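Local coordinates for cytochrome C (Marichromatium purpuratum 984, PDB 5LO9), which probably oxidises thiosulfate to tetrathionate as a TsdBA dehydrogenase fusion, passing electrons along its c-type hemes, at residues 299-310 with 369-380; 25-33 with 87-95. All coordinates share one frame; numbering follows the deposited sequence.

Contact 1 of 2, residues 299-310 with 369-380. With HEC (heme c), chain E; EDO (1,2-ethanediol), chain R.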
loop_
_atom_site.group_PDB
_atom_site.type_symbol
_atom_site.label_atom_id
_atom_site.label_comp_id
_atom_site.label_asym_id
_atom_site.label_seq_id
_atom_site.Cartn_x
_atom_site.Cartn_y
_atom_site.Cartn_z
ATOM N N ASP A 299 18.531 2.583 10.298
ATOM C CA ASP A 299 19.424 3.710 10.038
ATOM C C ASP A 299 20.083 3.639 8.657
ATOM O O ASP A 299 20.963 4.452 8.360
ATOM C CB ASP A 299 20.492 3.843 11.118
ATOM C CG ASP A 299 19.927 4.238 12.484
ATOM O OD1 ASP A 299 18.902 4.974 12.575
ATOM O OD2 ASP A 299 20.546 3.817 13.490
ATOM N N ALA A 300 19.638 2.728 7.787
ATOM C CA ALA A 300 20.009 2.711 6.380
ATOM C C ALA A 300 18.747 2.676 5.516
ATOM O O ALA A 300 18.616 1.853 4.608
ATOM C CB ALA A 300 20.925 1.528 6.066
ATOM N N SER A 301 17.791 3.586 5.798
ATOM C CA SER A 301 16.456 3.637 5.181
ATOM C C SER A 301 15.868 2.251 4.991
ATOM O O SER A 301 15.684 1.765 3.860
ATOM C CB SER A 301 16.456 4.339 3.834
ATOM O OG SER A 301 16.432 5.715 4.053
ATOM N N PRO A 302 15.558 1.582 6.080
ATOM C CA PRO A 302 14.901 0.292 5.958
ATOM C C PRO A 302 13.518 0.470 5.333
ATOM O O PRO A 302 12.851 1.501 5.487
ATOM C CB PRO A 302 14.853 -0.213 7.406
ATOM C CG PRO A 302 14.820 1.068 8.240
ATOM C CD PRO A 302 15.689 2.033 7.472
ATOM N N MET A 303 13.105 -0.552 4.596
ATOM C CA MET A 303 11.839 -0.493 3.890
ATOM C C MET A 303 10.672 -0.687 4.834
ATOM O O MET A 303 9.576 -0.158 4.591
ATOM C CB MET A 303 11.831 -1.550 2.797
ATOM C CG MET A 303 12.829 -1.258 1.682
ATOM S SD MET A 303 12.395 0.185 0.654
ATOM C CE MET A 303 13.397 1.476 1.386
ATOM N N TRP A 304 10.885 -1.412 5.926
ATOM C CA TRP A 304 9.786 -1.599 6.863
ATOM C C TRP A 304 9.364 -0.277 7.492
ATOM O O TRP A 304 8.191 -0.086 7.794
ATOM C CB TRP A 304 10.141 -2.599 7.948
ATOM C CG TRP A 304 11.510 -2.514 8.510
ATOM C CD1 TRP A 304 12.596 -3.260 8.143
ATOM C CD2 TRP A 304 11.940 -1.688 9.582
ATOM N NE1 TRP A 304 13.666 -2.937 8.911
ATOM C CE2 TRP A 304 13.285 -1.977 9.815
ATOM C CE3 TRP A 304 11.313 -0.731 10.375
ATOM C CZ2 TRP A 304 14.014 -1.340 10.800
ATOM C CZ3 TRP A 304 12.048 -0.089 11.343
ATOM C CH2 TRP A 304 13.377 -0.397 11.547
ATOM N N ALA A 305 10.276 0.661 7.674
ATOM C CA ALA A 305 9.838 1.923 8.246
ATOM C C ALA A 305 9.122 2.778 7.224
ATOM O O ALA A 305 8.436 3.733 7.598
ATOM C CB ALA A 305 11.030 2.711 8.798
ATOM N N ALA A 306 9.268 2.451 5.946
ATOM C CA ALA A 306 8.685 3.255 4.889
ATOM C C ALA A 306 7.281 2.786 4.539
ATOM O O ALA A 306 6.411 3.612 4.265
ATOM C CB ALA A 306 9.577 3.207 3.650
ATOM N N TRP A 307 7.041 1.474 4.563
ATOM C CA TRP A 307 5.735 0.960 4.162
ATOM C C TRP A 307 4.589 1.631 4.913
ATOM O O TRP A 307 3.568 1.992 4.311
ATOM C CB TRP A 307 5.672 -0.548 4.386
ATOM C CG TRP A 307 4.359 -1.121 3.942
ATOM C CD1 TRP A 307 3.288 -1.507 4.728
ATOM C CD2 TRP A 307 3.961 -1.335 2.598
ATOM N NE1 TRP A 307 2.268 -1.942 3.935
ATOM C CE2 TRP A 307 2.660 -1.853 2.623
ATOM C CE3 TRP A 307 4.581 -1.135 1.368
ATOM C CZ2 TRP A 307 1.984 -2.192 1.467
ATOM C CZ3 TRP A 307 3.894 -1.466 0.219
ATOM C CH2 TRP A 307 2.616 -1.977 0.277
ATOM N N VAL A 308 4.737 1.809 6.231
ATOM C CA VAL A 308 3.652 2.323 7.067
ATOM C C VAL A 308 3.580 3.830 7.050
ATOM O O VAL A 308 2.732 4.404 7.740
ATOM C CB VAL A 308 3.787 1.902 8.543
ATOM C CG1 VAL A 308 3.696 0.381 8.703
ATOM C CG2 VAL A 308 5.140 2.425 9.140
ATOM N N ALA A 309 4.459 4.478 6.304
ATOM C CA ALA A 309 4.589 5.928 6.281
ATOM C C ALA A 309 3.999 6.571 5.030
ATOM O O ALA A 309 3.904 7.799 4.966
ATOM C CB ALA A 309 6.075 6.308 6.372
ATOM N N TYR A 310 3.652 5.781 4.020
ATOM C CA TYR A 310 3.097 6.290 2.777
ATOM C C TYR A 310 1.678 5.757 2.605
ATOM O O TYR A 310 1.385 4.613 2.998
ATOM C CB TYR A 310 3.948 5.877 1.567
ATOM C CG TYR A 310 5.291 6.557 1.484
ATOM C CD1 TYR A 310 5.501 7.640 0.641
ATOM C CD2 TYR A 310 6.341 6.131 2.260
ATOM C CE1 TYR A 310 6.729 8.263 0.577
ATOM C CE2 TYR A 310 7.564 6.742 2.191
ATOM C CZ TYR A 310 7.758 7.798 1.363
ATOM O OH TYR A 310 8.996 8.389 1.334
ATOM N N THR A 369 0.403 0.854 11.098
ATOM C CA THR A 369 0.069 1.713 9.981
ATOM C C THR A 369 0.077 3.156 10.445
ATOM O O THR A 369 -0.561 3.504 11.444
ATOM C CB THR A 369 -1.312 1.342 9.420
ATOM O OG1 THR A 369 -1.327 -0.028 9.003
ATOM C CG2 THR A 369 -1.660 2.199 8.215
ATOM N N GLY A 370 0.777 4.004 9.701
ATOM C CA GLY A 370 0.685 5.432 9.900
ATOM C C GLY A 370 1.710 6.005 10.833
ATOM O O GLY A 370 1.714 7.220 11.036
ATOM N N ASP A 371 2.566 5.165 11.406
ATOM C CA ASP A 371 3.685 5.574 12.243
ATOM C C ASP A 371 4.781 6.112 11.337
ATOM O O ASP A 371 5.578 5.350 10.763
ATOM C CB ASP A 371 4.179 4.384 13.057
ATOM C CG ASP A 371 5.201 4.770 14.125
ATOM O OD1 ASP A 371 5.334 3.962 15.088
ATOM O OD2 ASP A 371 5.831 5.865 14.026
ATOM N N THR A 372 4.841 7.429 11.215
ATOM C CA THR A 372 5.796 8.034 10.298
ATOM C C THR A 372 7.156 8.270 10.946
ATOM O O THR A 372 8.018 8.892 10.322
ATOM C CB THR A 372 5.251 9.351 9.757
ATOM O OG1 THR A 372 5.345 10.355 10.764
ATOM C CG2 THR A 372 3.778 9.196 9.361
ATOM N N ALA A 373 7.354 7.817 12.185
ATOM C CA ALA A 373 8.590 8.009 12.928
ATOM C C ALA A 373 9.020 6.731 13.616
ATOM O O ALA A 373 9.450 6.735 14.770
ATOM C CB ALA A 373 8.457 9.125 13.958
ATOM N N MET A 374 8.910 5.608 12.934
ATOM C CA MET A 374 9.451 4.386 13.501
ATOM C C MET A 374 10.939 4.565 13.745
ATOM O O MET A 374 11.642 5.172 12.938
ATOM C CB MET A 374 9.213 3.198 12.562
ATOM C CG MET A 374 7.818 2.570 12.634
ATOM S SD MET A 374 7.806 1.097 11.620
ATOM C CE MET A 374 8.253 -0.138 12.810
ATOM N N SER A 375 11.403 4.101 14.901
ATOM C CA SER A 375 12.821 4.164 15.205
ATOM C C SER A 375 13.609 3.332 14.198
ATOM O O SER A 375 13.318 2.152 13.977
ATOM C CB SER A 375 13.080 3.680 16.625
ATOM O OG SER A 375 14.444 3.323 16.787
ATOM N N GLY A 376 14.605 3.961 13.584
ATOM C CA GLY A 376 15.410 3.344 12.553
ATOM C C GLY A 376 15.141 3.893 11.176
ATOM O O GLY A 376 15.849 3.533 10.233
ATOM N N ARG A 377 14.144 4.748 11.023
ATOM C CA ARG A 377 13.768 5.180 9.697
ATOM C C ARG A 377 14.826 6.094 9.114
ATOM O O ARG A 377 15.399 6.924 9.822
ATOM C CB ARG A 377 12.444 5.901 9.733
ATOM C CG ARG A 377 11.890 6.067 8.336
ATOM C CD ARG A 377 10.683 6.951 8.316
ATOM N NE ARG A 377 10.278 7.288 6.967
ATOM C CZ ARG A 377 9.270 8.091 6.704
ATOM N NH1 ARG A 377 8.581 8.593 7.712
ATOM N NH2 ARG A 377 8.959 8.385 5.450
ATOM N N GLY A 378 15.059 5.951 7.808
ATOM C CA GLY A 378 15.954 6.835 7.079
ATOM C C GLY A 378 17.387 6.772 7.576
ATOM O O GLY A 378 17.893 5.741 8.022
ATOM N N TYR A 379 18.043 7.880 7.482
ATOM C CA TYR A 379 19.394 8.049 7.979
ATOM C C TYR A 379 19.410 8.984 9.171
ATOM O O TYR A 379 18.625 9.935 9.220
ATOM C CB TYR A 379 20.287 8.635 6.896
ATOM C CG TYR A 379 20.289 7.854 5.572
ATOM C CD1 TYR A 379 20.232 6.467 5.538
ATOM C CD2 TYR A 379 20.361 8.518 4.366
ATOM C CE1 TYR A 379 20.249 5.778 4.320
ATOM C CE2 TYR A 379 20.364 7.840 3.156
ATOM C CZ TYR A 379 20.315 6.482 3.138
ATOM O OH TYR A 379 20.327 5.853 1.922
ATOM N N PRO A 380 20.275 8.763 10.157
ATOM C CA PRO A 380 20.323 9.704 11.296
ATOM C C PRO A 380 20.835 11.065 10.852
ATOM O O PRO A 380 21.949 11.185 10.331
ATOM C CB PRO A 380 21.282 9.029 12.277
ATOM C CG PRO A 380 21.270 7.583 11.874
ATOM C CD PRO A 380 21.098 7.563 10.398
HETATM FE FE HEC E . 15.820 4.586 -2.240
HETATM C CHA HEC E . 14.251 6.631 0.149
HETATM C CHB HEC E . 12.999 2.517 -2.368
HETATM C CHC HEC E . 17.296 2.696 -4.830
HETATM C CHD HEC E . 18.735 6.360 -1.822
HETATM N NA HEC E . 13.977 4.585 -1.271
HETATM C C1A HEC E . 13.549 5.476 -0.383
HETATM C C2A HEC E . 12.180 5.206 0.107
HETATM C C3A HEC E . 11.809 4.001 -0.615
HETATM C C4A HEC E . 12.993 3.689 -1.454
HETATM C CMA HEC E . 10.529 3.255 -0.495
HETATM C CAA HEC E . 11.404 5.978 1.144
HETATM C CBA HEC E . 12.018 5.719 2.515
HETATM C CGA HEC E . 11.191 6.348 3.624
HETATM O O1A HEC E . 11.386 5.922 4.785
HETATM O O2A HEC E . 10.367 7.276 3.362
HETATM N NB HEC E . 15.278 2.931 -3.391
HETATM C C1B HEC E . 14.114 2.254 -3.283
HETATM C C2B HEC E . 14.006 1.147 -4.239
HETATM C C3B HEC E . 15.266 1.207 -4.966
HETATM C C4B HEC E . 15.968 2.356 -4.365
HETATM C CMB HEC E . 12.892 0.173 -4.392
HETATM C CAB HEC E . 15.703 0.314 -6.081
HETATM C CBB HEC E . 14.749 0.540 -7.253
HETATM N NC HEC E . 17.685 4.545 -3.178
HETATM C C1C HEC E . 18.095 3.723 -4.156
HETATM C C2C HEC E . 19.517 3.916 -4.521
HETATM C C3C HEC E . 19.935 5.012 -3.632
HETATM C C4C HEC E . 18.719 5.304 -2.838
HETATM C CMC HEC E . 20.289 3.159 -5.572
HETATM C CAC HEC E . 21.289 5.677 -3.459
HETATM C CBC HEC E . 21.860 6.119 -4.768
HETATM N ND HEC E . 16.366 6.213 -1.056
HETATM C C1D HEC E . 17.567 6.769 -1.044
HETATM C C2D HEC E . 17.668 7.894 -0.097
HETATM C C3D HEC E . 16.331 8.012 0.512
HETATM C C4D HEC E . 15.622 6.904 -0.186
HETATM C CMD HEC E . 18.895 8.712 0.117
HETATM C CAD HEC E . 15.812 8.974 1.566
HETATM C CBD HEC E . 15.942 10.473 1.220
HETATM C CGD HEC E . 15.176 11.012 -0.006
HETATM O O1D HEC E . 15.266 10.485 -1.156
HETATM O O2D HEC E . 14.471 12.045 0.159
HETATM C C1 EDO R . 15.076 7.995 13.827
HETATM O O1 EDO R . 15.585 6.755 14.367
HETATM C C2 EDO R . 13.854 7.715 12.967
HETATM O O2 EDO R . 12.701 8.419 13.465
HETATM O O HOH W 1 17.626 7.159 11.397
HETATM O O HOH W 2 13.420 4.134 5.754
#

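Contact 2 of 2, residues 25-33 with 87-95. With HEC (heme c), chain C; EDO (1,2-ethanediol), chain U.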
loop_
_atom_site.group_PDB
_atom_site.type_symbol
_atom_site.label_atom_id
_atom_site.label_comp_id
_atom_site.label_asym_id
_atom_site.label_seq_id
_atom_site.Cartn_x
_atom_site.Cartn_y
_atom_site.Cartn_z
ATOM N N HIS A 25 50.611 -27.707 -4.365
ATOM C CA HIS A 25 49.420 -27.078 -4.915
ATOM C C HIS A 25 48.857 -27.837 -6.104
ATOM O O HIS A 25 47.829 -27.423 -6.656
ATOM C CB HIS A 25 49.739 -25.639 -5.333
ATOM C CG HIS A 25 50.130 -24.767 -4.188
ATOM N ND1 HIS A 25 49.206 -24.236 -3.313
ATOM C CD2 HIS A 25 51.344 -24.350 -3.755
ATOM C CE1 HIS A 25 49.835 -23.530 -2.391
ATOM N NE2 HIS A 25 51.133 -23.584 -2.636
ATOM N N ARG A 26 49.557 -28.887 -6.540
ATOM C CA ARG A 26 49.179 -29.765 -7.648
ATOM C C ARG A 26 49.284 -29.081 -9.004
ATOM O O ARG A 26 49.456 -27.856 -9.094
ATOM C CB ARG A 26 47.814 -30.392 -7.401
ATOM C CG ARG A 26 47.991 -31.485 -6.361
ATOM C CD ARG A 26 46.740 -31.855 -5.635
ATOM N NE ARG A 26 46.120 -33.081 -6.147
ATOM C CZ ARG A 26 45.060 -33.663 -5.581
ATOM N NH1 ARG A 26 44.506 -33.114 -4.500
ATOM N NH2 ARG A 26 44.530 -34.774 -6.093
ATOM N N ALA A 27 49.251 -29.915 -10.052
ATOM C CA ALA A 27 49.584 -29.477 -11.408
ATOM C C ALA A 27 48.555 -28.501 -11.950
ATOM O O ALA A 27 48.898 -27.595 -12.718
ATOM C CB ALA A 27 49.703 -30.680 -12.324
ATOM N N ASP A 28 47.283 -28.698 -11.604
ATOM C CA ASP A 28 46.243 -27.790 -12.063
ATOM C C ASP A 28 46.150 -26.493 -11.250
ATOM O O ASP A 28 45.360 -25.622 -11.622
ATOM C CB ASP A 28 44.886 -28.540 -12.102
ATOM C CG ASP A 28 44.454 -29.087 -10.758
ATOM O OD1 ASP A 28 45.253 -28.971 -9.807
ATOM O OD2 ASP A 28 43.330 -29.663 -10.666
ATOM N N GLY A 29 46.989 -26.287 -10.234
ATOM C CA GLY A 29 46.879 -25.131 -9.350
ATOM C C GLY A 29 45.698 -25.187 -8.398
ATOM O O GLY A 29 45.362 -24.176 -7.766
ATOM N N GLY A 30 45.066 -26.349 -8.273
ATOM C CA GLY A 30 43.842 -26.548 -7.539
ATOM C C GLY A 30 43.929 -26.733 -6.041
ATOM O O GLY A 30 42.874 -26.871 -5.417
ATOM N N GLY A 31 45.117 -26.765 -5.433
ATOM C CA GLY A 31 45.225 -26.953 -3.994
ATOM C C GLY A 31 45.225 -28.410 -3.565
ATOM O O GLY A 31 45.084 -29.337 -4.366
ATOM N N ASP A 32 45.393 -28.621 -2.257
ATOM C CA ASP A 32 45.387 -29.983 -1.728
ATOM C C ASP A 32 44.762 -29.983 -0.339
ATOM O O ASP A 32 45.228 -29.277 0.557
ATOM C CB ASP A 32 46.802 -30.568 -1.680
ATOM C CG ASP A 32 46.810 -32.064 -1.390
ATOM O OD1 ASP A 32 46.943 -32.446 -0.212
ATOM O OD2 ASP A 32 46.651 -32.862 -2.342
ATOM N N GLU A 33 43.729 -30.807 -0.155
ATOM C CA GLU A 33 43.040 -30.857 1.126
ATOM C C GLU A 33 43.957 -31.328 2.241
ATOM O O GLU A 33 43.991 -30.721 3.315
ATOM C CB GLU A 33 41.842 -31.783 1.024
ATOM C CG GLU A 33 40.618 -31.127 0.508
ATOM C CD GLU A 33 40.072 -30.085 1.456
ATOM O OE1 GLU A 33 40.431 -30.094 2.680
ATOM O OE2 GLU A 33 39.273 -29.270 0.943
ATOM N N LEU A 87 46.386 -19.308 -15.354
ATOM C CA LEU A 87 45.749 -20.608 -15.453
ATOM C C LEU A 87 44.222 -20.515 -15.416
ATOM O O LEU A 87 43.610 -19.569 -14.904
ATOM C CB LEU A 87 46.197 -21.521 -14.320
ATOM C CG LEU A 87 47.669 -21.914 -14.372
ATOM C CD1 LEU A 87 47.892 -23.046 -13.385
ATOM C CD2 LEU A 87 48.166 -22.287 -15.737
ATOM N N ALA A 88 43.605 -21.521 -15.996
ATOM C CA ALA A 88 42.184 -21.648 -15.817
ATOM C C ALA A 88 41.927 -21.952 -14.361
ATOM O O ALA A 88 42.684 -22.716 -13.754
ATOM C CB ALA A 88 41.600 -22.770 -16.655
ATOM N N PRO A 89 40.885 -21.385 -13.784
ATOM C CA PRO A 89 40.525 -21.746 -12.417
ATOM C C PRO A 89 40.425 -23.256 -12.272
ATOM O O PRO A 89 40.093 -23.975 -13.215
ATOM C CB PRO A 89 39.175 -21.048 -12.203
ATOM C CG PRO A 89 39.168 -19.955 -13.135
ATOM C CD PRO A 89 39.965 -20.399 -14.344
ATOM N N ALA A 90 40.765 -23.731 -11.084
ATOM C CA ALA A 90 40.704 -25.145 -10.774
ATOM C C ALA A 90 40.605 -25.311 -9.263
ATOM O O ALA A 90 41.030 -24.452 -8.491
ATOM C CB ALA A 90 41.935 -25.864 -11.322
ATOM N N SER A 91 40.085 -26.453 -8.851
ATOM C CA SER A 91 39.951 -26.733 -7.438
ATOM C C SER A 91 40.065 -28.222 -7.219
ATOM O O SER A 91 39.464 -29.013 -7.947
ATOM C CB SER A 91 38.616 -26.258 -6.884
ATOM O OG SER A 91 38.379 -26.868 -5.616
ATOM N N ASN A 92 40.832 -28.590 -6.212
ATOM C CA ASN A 92 40.910 -29.966 -5.765
ATOM C C ASN A 92 40.338 -30.062 -4.361
ATOM O O ASN A 92 40.801 -30.829 -3.516
ATOM C CB ASN A 92 42.337 -30.476 -5.868
ATOM C CG ASN A 92 42.834 -30.467 -7.294
ATOM O OD1 ASN A 92 42.153 -30.951 -8.220
ATOM N ND2 ASN A 92 44.000 -29.856 -7.499
ATOM N N ALA A 93 39.293 -29.278 -4.125
ATOM C CA ALA A 93 38.631 -29.246 -2.839
ATOM C C ALA A 93 37.795 -30.495 -2.598
ATOM O O ALA A 93 37.252 -31.113 -3.517
ATOM C CB ALA A 93 37.737 -28.025 -2.755
ATOM N N ARG A 94 37.692 -30.851 -1.332
ATOM C CA ARG A 94 36.801 -31.921 -0.912
ATOM C C ARG A 94 36.426 -31.645 0.540
ATOM O O ARG A 94 37.259 -31.801 1.440
ATOM C CB ARG A 94 37.469 -33.289 -1.076
ATOM C CG ARG A 94 36.569 -34.496 -0.692
ATOM C CD ARG A 94 37.330 -35.819 -0.842
ATOM N NE ARG A 94 36.529 -36.996 -0.497
ATOM C CZ ARG A 94 36.951 -38.253 -0.633
ATOM N NH1 ARG A 94 38.176 -38.518 -1.087
ATOM N NH2 ARG A 94 36.147 -39.254 -0.298
ATOM N N ALA A 95 35.173 -31.245 0.765
ATOM C CA ALA A 95 34.729 -30.871 2.089
ATOM C C ALA A 95 34.344 -32.122 2.878
ATOM O O ALA A 95 33.962 -33.143 2.294
ATOM C CB ALA A 95 33.527 -29.937 2.012
HETATM FE FE HEC C . 52.507 -22.606 -1.364
HETATM C CHA HEC C . 49.987 -21.079 0.507
HETATM C CHB HEC C . 52.557 -19.840 -3.563
HETATM C CHC HEC C . 55.284 -23.970 -3.025
HETATM C CHD HEC C . 52.305 -25.482 0.665
HETATM N NA HEC C . 51.470 -20.791 -1.519
HETATM C C1A HEC C . 50.500 -20.371 -0.679
HETATM C C2A HEC C . 49.955 -19.028 -1.033
HETATM C C3A HEC C . 50.729 -18.678 -2.223
HETATM C C4A HEC C . 51.623 -19.836 -2.442
HETATM C CMA HEC C . 50.592 -17.420 -3.004
HETATM C CAA HEC C . 48.873 -18.197 -0.371
HETATM C CBA HEC C . 47.582 -18.530 -1.094
HETATM C CGA HEC C . 46.407 -17.611 -0.827
HETATM O O1A HEC C . 45.281 -17.997 -1.221
HETATM O O2A HEC C . 46.557 -16.514 -0.249
HETATM N NB HEC C . 53.677 -22.024 -2.989
HETATM C C1B HEC C . 53.527 -20.917 -3.722
HETATM C C2B HEC C . 54.522 -20.805 -4.795
HETATM C C3B HEC C . 55.335 -22.015 -4.646
HETATM C C4B HEC C . 54.730 -22.694 -3.489
HETATM C CMB HEC C . 54.622 -19.716 -5.801
HETATM C CAB HEC C . 56.523 -22.425 -5.454
HETATM C CBB HEC C . 57.567 -21.323 -5.354
HETATM N NC HEC C . 53.576 -24.390 -1.209
HETATM C C1C HEC C . 54.647 -24.736 -1.935
HETATM C C2C HEC C . 55.163 -26.072 -1.579
HETATM C C3C HEC C . 54.280 -26.524 -0.511
HETATM C C4C HEC C . 53.332 -25.403 -0.374
HETATM C CMC HEC C . 56.317 -26.770 -2.202
HETATM C CAC HEC C . 54.286 -27.802 0.275
HETATM C CBC HEC C . 55.631 -28.076 0.861
HETATM N ND HEC C . 51.369 -23.172 0.285
HETATM C C1D HEC C . 51.443 -24.336 0.938
HETATM C C2D HEC C . 50.497 -24.430 2.057
HETATM C C3D HEC C . 49.803 -23.153 2.030
HETATM C C4D HEC C . 50.434 -22.433 0.893
HETATM C CMD HEC C . 50.304 -25.564 3.008
HETATM C CAD HEC C . 48.769 -22.704 3.020
HETATM C CBD HEC C . 49.540 -21.749 3.933
HETATM C CGD HEC C . 48.678 -21.202 5.032
HETATM O O1D HEC C . 48.923 -20.056 5.509
HETATM O O2D HEC C . 47.772 -21.954 5.428
HETATM C C1 EDO U . 42.473 -34.033 -2.275
HETATM O O1 EDO U . 42.628 -32.648 -2.644
HETATM C C2 EDO U . 43.597 -34.417 -1.304
HETATM O O2 EDO U . 43.093 -35.431 -0.433
#

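Contact 1 of 2, residues 299-310 with 369-380
Val308, Asp299 and Arg377 bury the most surface where 299-310 meets the irregular chain of 369-380, and each does a different job. At one end the carbonyl of Val308 receives Gly370 N on an in-plane lone pair (N to O 2.8 Å). The two methyls of Val308 part company: CG1 faces the backbone of Thr369, while CG2 lies against Asp371 O and meets Met374 SD at 3.9 Å. The Met374 sulfur also lies at the edge of the Trp304 ring, a Met-aromatic contact. At the other end Asp299 N donates to Gly376 O over 2.8 Å, and Ser301 N follows with a bond to Gly378 O. The carboxylate of Asp299 lies against the Pro380 ring, Asp299 OD1 3.6 Å from Pro380 CG, and a water donates both to OD1 and to Arg377 O.

Between these ends lies Arg377, an example of how two distant segments can build an anion site. With CG anti to the backbone N (chi1 -167°) and the chain extended onward, it runs past Ala305 CB to the heme c propionate. Its NE reaches O1A of that heme at 2.8 Å, and NH2 meets O2A at 2.8 Å almost in line (178°). Ala309 CB covers one guanidinium face, and NH1 makes a weak bond to Thr372 O. Tyr310 OH adds a bond to O2A at 2.7 Å, its ring turned about 70° from the guanidinium plane. The propionate is thus held from both segments, and Arg326 hydrogen-bonds the Tyr310 hydroxyl in turn.

Helix 304-307 lies within this contact, with helix 323-332 touching Ala306 and Tyr310 and helix 351-363 touching Met303 and Trp307. Helix 439-449 packs on Ala300, Tyr379 and Pro380, and at the far end Val308 and Thr369 meet the second subunit.

Contact 2 of 2, residues 25-33 with 87-95
Asn92 and Asp28 approach from opposite directions, and their torsions bring amide and carboxylate to within 22° of coplanar. In Asp28, CG sits between the backbone N and the carbonyl carbon (chi1 60°), which lets OD1 serve two donors. Asn92 ND2 comes in on the syn lone pair, 2.8 Å from Asp28 OD1, whereas Gly30 N, 3.0 Å from the same OD1, arrives from above the carboxylate plane and closes an Asx turn. The backbone repeats the link, since Asn92 N lies 2.8 Å from Gly30 O and donates to it.

Arg26 illustrates how a bent chain can lay its flat end over a neighbour's base. Its turn at chi3 (100°) brings one guanidinium face over Asn92 CB, with NH1 3.7 Å from that carbon, while NH1 also forms a salt bridge to Asp32 OD2 at 3.1 Å. Glu33, bent at chi2, turns OE2 to Arg94 N over 3.2 Å, on the anti side but tilted out of the carboxylate plane; the same oxygen accepts from Tyr144 N of the following cytochrome domain.

His25, the last residue of the CXXCH heme-binding motif, coordinates the heme iron through NE2 at 2.1 Å, with Met65 as the other axial ligand. The neutral N-H donors at Asp28 OD1 and Glu33 OE2 would favour ionised carboxylates, while any electrostatic hold on the turn after the axial histidine probably rests on the Arg26-Asp32 salt bridge.

How the contacts relate
Contact 1 and contact 2 lie on opposite sides of the chain's centre, their centres about 48 Å apart and their nearest atoms about 34 Å apart, so neither touches the other. Each instead serves its own heme: 25-33 begins with an axial ligand, and 87-95 packs on the turn that follows it, whereas 299-310 with 369-380 grips a propionate. The irons of these two hemes are too far apart for a direct electron step, and transfer between them would probably use the chain's other hemes. Contact 1 is the one near the substrate, because Arg326, hydrogen-bonded to Tyr310, also belongs to the thiosulfate pocket; contact 2 lies in the N-terminal cytochrome c region, probably the electron-accepting part.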